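Local structure of inositol 2-dehydrogenase/D-chiro-inositol 3-dehydrogenase (Lactobacillus casei, 4MIY) at residues 124-128 against 175-180; 152-156 against 237-241. The protein oxidises myo-inositol and D-chiro-inositol to their keto derivatives with NAD as the hydride acceptor. One frame throughout, in Å; residues are numbered along the deposited sequence.

Contact 1: 124-128 against 175-180; sequences GFMRR and IHEIDE. With NAD (nicotinamide-adenine-dinucleotide), chain E.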
loop_
_atom_site.group_PDB
_atom_site.type_symbol
_atom_site.label_atom_id
_atom_site.label_comp_id
_atom_site.label_asym_id
_atom_site.label_seq_id
_atom_site.Cartn_x
_atom_site.Cartn_y
_atom_site.Cartn_z
ATOM N N GLY A 124 17.868 -28.636 0.665
ATOM C CA GLY A 124 17.582 -27.408 -0.040
ATOM C C GLY A 124 16.242 -26.698 0.136
ATOM O O GLY A 124 15.676 -26.255 -0.829
ATOM N N PHE A 125 15.772 -26.561 1.360
ATOM C CA PHE A 125 14.593 -25.770 1.624
ATOM C C PHE A 125 14.933 -24.269 1.712
ATOM O O PHE A 125 15.176 -23.757 2.763
ATOM C CB PHE A 125 13.883 -26.236 2.896
ATOM C CG PHE A 125 13.277 -27.610 2.796
ATOM C CD1 PHE A 125 12.299 -27.871 1.906
ATOM C CD2 PHE A 125 13.691 -28.605 3.613
ATOM C CE1 PHE A 125 11.747 -29.124 1.807
ATOM C CE2 PHE A 125 13.151 -29.859 3.520
ATOM C CZ PHE A 125 12.189 -30.105 2.611
ATOM N N MET A 126 14.881 -23.583 0.591
ATOM C CA MET A 126 15.356 -22.220 0.510
ATOM C C MET A 126 14.488 -21.137 1.125
ATOM O O MET A 126 14.946 -20.072 1.303
ATOM C CB MET A 126 15.666 -21.846 -0.944
ATOM C CG MET A 126 14.464 -21.412 -1.769
ATOM S SD MET A 126 13.321 -22.772 -2.066
ATOM C CE MET A 126 12.033 -21.967 -3.029
ATOM N N ARG A 127 13.233 -21.436 1.397
ATOM C CA ARG A 127 12.339 -20.417 1.912
ATOM C C ARG A 127 12.858 -19.770 3.159
ATOM O O ARG A 127 12.609 -18.648 3.398
ATOM C CB ARG A 127 10.974 -20.988 2.210
ATOM C CG ARG A 127 10.205 -21.461 1.008
ATOM C CD ARG A 127 9.473 -20.327 0.343
ATOM N NE ARG A 127 8.444 -20.757 -0.588
ATOM C CZ ARG A 127 7.178 -20.954 -0.275
ATOM N NH1 ARG A 127 6.739 -20.755 0.938
ATOM N NH2 ARG A 127 6.341 -21.341 -1.197
ATOM N N ARG A 128 13.593 -20.533 3.943
ATOM C CA ARG A 128 14.066 -20.067 5.219
ATOM C C ARG A 128 15.076 -18.950 5.017
ATOM O O ARG A 128 15.337 -18.210 5.914
ATOM C CB ARG A 128 14.705 -21.206 6.014
ATOM C CG ARG A 128 13.786 -22.303 6.397
ATOM C CD ARG A 128 14.437 -23.208 7.420
ATOM N NE ARG A 128 13.723 -24.461 7.626
ATOM C CZ ARG A 128 13.929 -25.262 8.650
ATOM N NH1 ARG A 128 14.809 -24.953 9.565
ATOM N NH2 ARG A 128 13.238 -26.369 8.757
ATOM N N ILE A 175 5.343 -28.551 -0.241
ATOM C CA ILE A 175 6.495 -28.993 0.510
ATOM C C ILE A 175 7.257 -27.824 1.120
ATOM O O ILE A 175 7.808 -27.943 2.161
ATOM C CB ILE A 175 7.418 -29.893 -0.355
ATOM C CG1 ILE A 175 8.418 -30.676 0.512
ATOM C CG2 ILE A 175 8.087 -29.113 -1.431
ATOM C CD1 ILE A 175 7.799 -31.660 1.318
ATOM N N HIS A 176 7.236 -26.699 0.438
ATOM C CA HIS A 176 7.884 -25.500 0.896
ATOM C C HIS A 176 7.231 -24.934 2.151
ATOM O O HIS A 176 7.892 -24.583 3.072
ATOM C CB HIS A 176 7.960 -24.469 -0.229
ATOM C CG HIS A 176 8.877 -24.878 -1.322
ATOM N ND1 HIS A 176 10.236 -24.896 -1.164
ATOM C CD2 HIS A 176 8.639 -25.331 -2.566
ATOM C CE1 HIS A 176 10.800 -25.318 -2.274
ATOM N NE2 HIS A 176 9.852 -25.567 -3.150
ATOM N N GLU A 177 5.920 -24.917 2.160
ATOM C CA GLU A 177 5.198 -24.525 3.337
ATOM C C GLU A 177 5.348 -25.568 4.439
ATOM O O GLU A 177 5.403 -25.240 5.583
ATOM C CB GLU A 177 3.722 -24.304 3.014
ATOM C CG GLU A 177 3.378 -23.002 2.291
ATOM C CD GLU A 177 3.798 -22.937 0.836
ATOM O OE1 GLU A 177 3.882 -23.963 0.188
ATOM O OE2 GLU A 177 4.069 -21.835 0.389
ATOM N N ILE A 178 5.408 -26.829 4.055
ATOM C CA ILE A 178 5.592 -27.892 5.019
ATOM C C ILE A 178 6.882 -27.739 5.798
ATOM O O ILE A 178 6.874 -27.852 6.981
ATOM C CB ILE A 178 5.513 -29.258 4.365
ATOM C CG1 ILE A 178 4.050 -29.620 4.101
ATOM C CG2 ILE A 178 6.130 -30.284 5.251
ATOM C CD1 ILE A 178 3.893 -30.735 3.116
ATOM N N ASP A 179 7.969 -27.410 5.128
ATOM C CA ASP A 179 9.179 -27.129 5.843
ATOM C C ASP A 179 9.140 -25.814 6.618
ATOM O O ASP A 179 9.652 -25.714 7.704
ATOM C CB ASP A 179 10.377 -27.125 4.943
ATOM C CG ASP A 179 11.621 -26.674 5.666
ATOM O OD1 ASP A 179 12.207 -27.459 6.405
ATOM O OD2 ASP A 179 11.969 -25.519 5.526
ATOM N N GLU A 180 8.503 -24.824 6.041
ATOM C CA GLU A 180 8.529 -23.459 6.561
ATOM C C GLU A 180 7.786 -23.251 7.859
ATOM O O GLU A 180 8.256 -22.597 8.720
ATOM C CB GLU A 180 7.919 -22.536 5.498
ATOM C CG GLU A 180 7.991 -21.089 5.760
ATOM C CD GLU A 180 7.331 -20.298 4.660
ATOM O OE1 GLU A 180 7.809 -20.318 3.552
ATOM O OE2 GLU A 180 6.331 -19.661 4.956
HETATM P PA NAD E . 15.833 -32.360 -14.110
HETATM O O1A NAD E . 15.076 -33.520 -14.538
HETATM O O2A NAD E . 16.075 -31.284 -14.951
HETATM O O5B NAD E . 17.336 -32.747 -13.794
HETATM C C5B NAD E . 17.721 -33.837 -13.061
HETATM C C4B NAD E . 19.029 -34.397 -13.637
HETATM O O4B NAD E . 19.341 -35.525 -12.865
HETATM C C3B NAD E . 18.912 -34.997 -15.031
HETATM O O3B NAD E . 19.929 -34.532 -15.818
HETATM C C2B NAD E . 18.971 -36.487 -14.836
HETATM O O2B NAD E . 19.540 -37.162 -15.932
HETATM C C1B NAD E . 19.864 -36.600 -13.660
HETATM N N9A NAD E . 19.729 -37.819 -12.895
HETATM C C8A NAD E . 18.656 -38.488 -12.610
HETATM N N7A NAD E . 18.897 -39.515 -11.805
HETATM C C5A NAD E . 20.193 -39.502 -11.560
HETATM C C6A NAD E . 21.151 -40.301 -10.823
HETATM N N6A NAD E . 20.817 -41.346 -10.107
HETATM N N1A NAD E . 22.397 -39.889 -10.824
HETATM C C2A NAD E . 22.808 -38.872 -11.487
HETATM N N3A NAD E . 22.006 -38.123 -12.211
HETATM C C4A NAD E . 20.717 -38.390 -12.269
HETATM O O3 NAD E . 15.171 -31.988 -12.724
HETATM P PN NAD E . 15.479 -30.665 -11.810
HETATM O O1N NAD E . 14.410 -29.699 -12.031
HETATM O O2N NAD E . 16.736 -30.116 -12.159
HETATM O O5D NAD E . 15.276 -31.128 -10.372
HETATM C C5D NAD E . 16.323 -31.805 -9.722
HETATM C C4D NAD E . 16.117 -31.824 -8.243
HETATM O O4D NAD E . 16.107 -30.475 -7.809
HETATM C C3D NAD E . 14.811 -32.446 -7.880
HETATM O O3D NAD E . 14.981 -33.121 -6.674
HETATM C C2D NAD E . 13.945 -31.201 -7.710
HETATM O O2D NAD E . 12.938 -31.524 -6.830
HETATM C C1D NAD E . 14.920 -30.231 -7.102
HETATM N N1N NAD E . 14.491 -28.842 -7.258
HETATM C C2N NAD E . 14.342 -28.070 -6.184
HETATM C C3N NAD E . 13.898 -26.766 -6.253
HETATM C C7N NAD E . 13.760 -25.922 -5.008
HETATM O O7N NAD E . 14.368 -26.163 -4.014
HETATM N N7N NAD E . 12.987 -24.917 -5.106
HETATM C C4N NAD E . 13.657 -26.234 -7.508
HETATM C C5N NAD E . 13.836 -27.063 -8.592
HETATM C C6N NAD E . 14.241 -28.363 -8.434
HETATM O O HOH W 1 11.909 -24.221 1.118
#
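R127 and R128, neighbours in the 124-128 loop, reach three carboxylates of helix 168-185 by salt bridges of different shape. R128 takes D179 side-on: NE bonds OD2 at 2.9 Å, nearly straight at 168°, and NH2 bonds OD1, each oxygen met on its syn side, with the guanidinium and carboxylate tilted only slightly against each other. D306 of helix 304-323 is a second acidic partner for R128 NH2. R127 works end-on instead. Its NH1 and NH2 converge on a single oxygen, E177 OE2, from one face of that carboxylate, the NH2 bond being 2.8 Å; NH1 also bonds E180 OE1 at 2.9 Å. Both acceptors lie in the guanidinium plane, and H176 CB covers one face of the group, so R127 is fixed by two charges at its edge and a methylene above it. The arrangement joins the end of the Rossmann nucleotide-binding sheet, just past strand 121-123, to the first long helix after strand 148-156 in the C-terminal alpha/beta domain, consistent with the two-domain build of the Gfo/Idh/MocA family. D179 also packs against F125. Its carboxylate lies almost flat on the phenyl ring, the planes 9° apart, because chi1 (173°) swings CG away from the backbone N, and CB stands over the ring centre, 3.7 Å from the centroid, as a CH-pi contact. At the ring's edge, CE1 meets I175 CG1 at 3.9 Å. Nearer the cofactor, M126 bends at chi2 and brings SD obliquely to the H176 ring, 3.6 Å from CE1. H176 CE1 and M126 CE both border the nicotinamide amide N7N of NAD. Water 1 accepts from R127 N and is hydrogen-bonded to H176 ND1 at 2.9 Å.

Contact 2: 152-156 against 237-241; sequences RASHI and EVKLE. With GOL (glycerol), chain G; GOL (glycerol), chain S.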
loop_
_atom_site.group_PDB
_atom_site.type_symbol
_atom_site.label_atom_id
_atom_site.label_comp_id
_atom_site.label_asym_id
_atom_site.label_seq_id
_atom_site.Cartn_x
_atom_site.Cartn_y
_atom_site.Cartn_z
ATOM N N ARG A 152 -2.181 -17.960 7.963
ATOM C CA ARG A 152 -2.804 -18.080 6.672
ATOM C C ARG A 152 -1.794 -17.835 5.572
ATOM O O ARG A 152 -1.122 -16.861 5.574
ATOM C CB ARG A 152 -3.954 -17.126 6.538
ATOM C CG ARG A 152 -5.126 -17.499 7.390
ATOM C CD ARG A 152 -6.269 -16.575 7.253
ATOM N NE ARG A 152 -7.480 -17.323 7.155
ATOM C CZ ARG A 152 -8.677 -16.818 6.905
ATOM N NH1 ARG A 152 -8.851 -15.533 6.741
ATOM N NH2 ARG A 152 -9.696 -17.620 6.850
ATOM N N ALA A 153 -1.716 -18.748 4.623
ATOM C CA ALA A 153 -0.725 -18.671 3.599
ATOM C C ALA A 153 -1.288 -19.047 2.241
ATOM O O ALA A 153 -2.272 -19.720 2.157
ATOM C CB ALA A 153 0.443 -19.535 3.944
ATOM N N SER A 154 -0.617 -18.574 1.212
ATOM C CA SER A 154 -0.951 -18.905 -0.175
ATOM C C SER A 154 0.293 -19.236 -0.946
ATOM O O SER A 154 1.296 -18.620 -0.791
ATOM C CB SER A 154 -1.682 -17.765 -0.879
ATOM O OG SER A 154 -2.863 -17.449 -0.220
ATOM N N HIS A 155 0.175 -20.258 -1.770
ATOM C CA HIS A 155 1.187 -20.625 -2.710
ATOM C C HIS A 155 0.527 -20.651 -4.084
ATOM O O HIS A 155 -0.175 -21.538 -4.420
ATOM C CB HIS A 155 1.824 -21.969 -2.336
ATOM C CG HIS A 155 3.113 -22.253 -3.039
ATOM N ND1 HIS A 155 4.000 -23.200 -2.594
ATOM C CD2 HIS A 155 3.639 -21.755 -4.170
ATOM C CE1 HIS A 155 5.031 -23.244 -3.402
ATOM N NE2 HIS A 155 4.838 -22.378 -4.369
ATOM N N ILE A 156 0.771 -19.577 -4.814
ATOM C CA ILE A 156 0.102 -19.256 -6.055
ATOM C C ILE A 156 1.093 -19.369 -7.220
ATOM O O ILE A 156 2.157 -18.808 -7.202
ATOM C CB ILE A 156 -0.454 -17.844 -6.024
ATOM C CG1 ILE A 156 -1.348 -17.611 -4.808
ATOM C CG2 ILE A 156 -1.224 -17.525 -7.262
ATOM C CD1 ILE A 156 -2.501 -18.489 -4.721
ATOM N N GLU A 237 3.040 -16.079 -6.654
ATOM C CA GLU A 237 2.998 -15.323 -5.429
ATOM C C GLU A 237 3.008 -16.205 -4.194
ATOM O O GLU A 237 2.345 -17.195 -4.149
ATOM C CB GLU A 237 1.790 -14.377 -5.446
ATOM C CG GLU A 237 1.787 -13.351 -4.371
ATOM C CD GLU A 237 0.743 -12.253 -4.573
ATOM O OE1 GLU A 237 -0.040 -12.303 -5.513
ATOM O OE2 GLU A 237 0.715 -11.359 -3.739
ATOM N N VAL A 238 3.797 -15.798 -3.213
ATOM C CA VAL A 238 3.834 -16.401 -1.902
ATOM C C VAL A 238 3.314 -15.394 -0.863
ATOM O O VAL A 238 3.811 -14.322 -0.759
ATOM C CB VAL A 238 5.274 -16.885 -1.586
ATOM C CG1 VAL A 238 5.440 -17.306 -0.173
ATOM C CG2 VAL A 238 5.684 -18.016 -2.522
ATOM N N LYS A 239 2.258 -15.767 -0.167
ATOM C CA LYS A 239 1.660 -14.914 0.843
ATOM C C LYS A 239 1.721 -15.597 2.196
ATOM O O LYS A 239 1.635 -16.777 2.278
ATOM C CB LYS A 239 0.188 -14.616 0.516
ATOM C CG LYS A 239 -0.094 -14.117 -0.883
ATOM C CD LYS A 239 -1.576 -13.867 -1.021
ATOM C CE LYS A 239 -1.988 -13.412 -2.413
ATOM N NZ LYS A 239 -3.349 -12.915 -2.437
ATOM N N LEU A 240 1.857 -14.817 3.243
ATOM C CA LEU A 240 2.007 -15.330 4.578
ATOM C C LEU A 240 1.510 -14.321 5.588
ATOM O O LEU A 240 1.898 -13.208 5.564
ATOM C CB LEU A 240 3.472 -15.655 4.847
ATOM C CG LEU A 240 3.823 -16.165 6.244
ATOM C CD1 LEU A 240 3.151 -17.487 6.488
ATOM C CD2 LEU A 240 5.274 -16.311 6.335
ATOM N N GLU A 241 0.614 -14.756 6.442
ATOM C CA GLU A 241 0.024 -13.946 7.472
ATOM C C GLU A 241 -0.001 -14.751 8.765
ATOM O O GLU A 241 -0.451 -15.851 8.781
ATOM C CB GLU A 241 -1.400 -13.571 7.064
ATOM C CG GLU A 241 -2.147 -12.769 8.030
ATOM C CD GLU A 241 -3.609 -12.584 7.636
ATOM O OE1 GLU A 241 -4.077 -13.275 6.757
ATOM O OE2 GLU A 241 -4.264 -11.733 8.211
HETATM C C1 GOL G . -4.705 -15.045 2.468
HETATM O O1 GOL G . -5.115 -15.631 1.291
HETATM C C2 GOL G . -3.179 -15.062 2.463
HETATM O O2 GOL G . -2.804 -16.388 2.339
HETATM C C3 GOL G . -2.568 -14.535 3.744
HETATM O O3 GOL G . -3.132 -13.295 4.052
HETATM C C1 GOL S . -6.944 -13.425 4.999
HETATM O O1 GOL S . -6.668 -13.571 6.375
HETATM C C2 GOL S . -7.990 -12.338 4.815
HETATM O O2 GOL S . -9.106 -12.806 5.478
HETATM C C3 GOL S . -8.404 -11.982 3.404
HETATM O O3 GOL S . -7.228 -11.740 2.668
HETATM O O HOH W 2 -4.336 -15.893 -2.172
#
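Strands 152-156 and 237-241 pair antiparallel within the mixed beta-sheet of the C-terminal alpha/beta domain, their axes 4.6 Å apart. On its other side strand 148-156 is flanked by the parallel strand 223-229. The hydrogen-bonded pairs are R152-E241, S154-K239 and I156-E237, each closed by two N-H...O bonds; K239 N to S154 O is the straightest at 172°. A153 and H155 turn with V238 and L240 to the face covered by helix 168-185, where A153 CB meets L240 CD1 at 4.2 Å. The face bearing R152, S154 and K239 meets a second subunit: K239 NZ is salt-bridged to its E248 and E241, and R152 NH1 bonds its A153 O. Here R152 CB passes 3.9 Å from E241 OE1, and the chain then bends at chi3 (136°), leading its guanidinium away from strand 237-241; NE bonds Q225 OE1 of the same chain. Without this guanidinium, as with an alanine here, Q225 OE1 and A153 O of the second subunit would probably lose their donors. Two glycerols, probably from the crystallisation liquor, lie here, and E241 OE1 accepts from O1 of one at 2.6 Å and from O3 of the other at 2.9 Å.

Overall arrangement
Helix 168-185 stands between the cofactor and the sheet: contact 1 uses its side toward the 124-128 loop, contact 2 forms the strand pair behind it, and their centres are about 13 Å apart. They meet at E177, R127 and E180. E177 OE2 serves R127 while E177 OE1 lies 2.9 Å from H155 ND1, a probable hydrogen bond. R127 NH2 also packs 3.2 Å from H155 CE1 and 3.6 Å from V238 CG2, and E180 OE2 lies 3.8 Å from L240 CD2. G124, M126 and H176 of contact 1 belong to the NAD pocket; in contact 2, the H155 side chain remains about 8 Å from NAD, while the opposite sheet face forms a subunit interface.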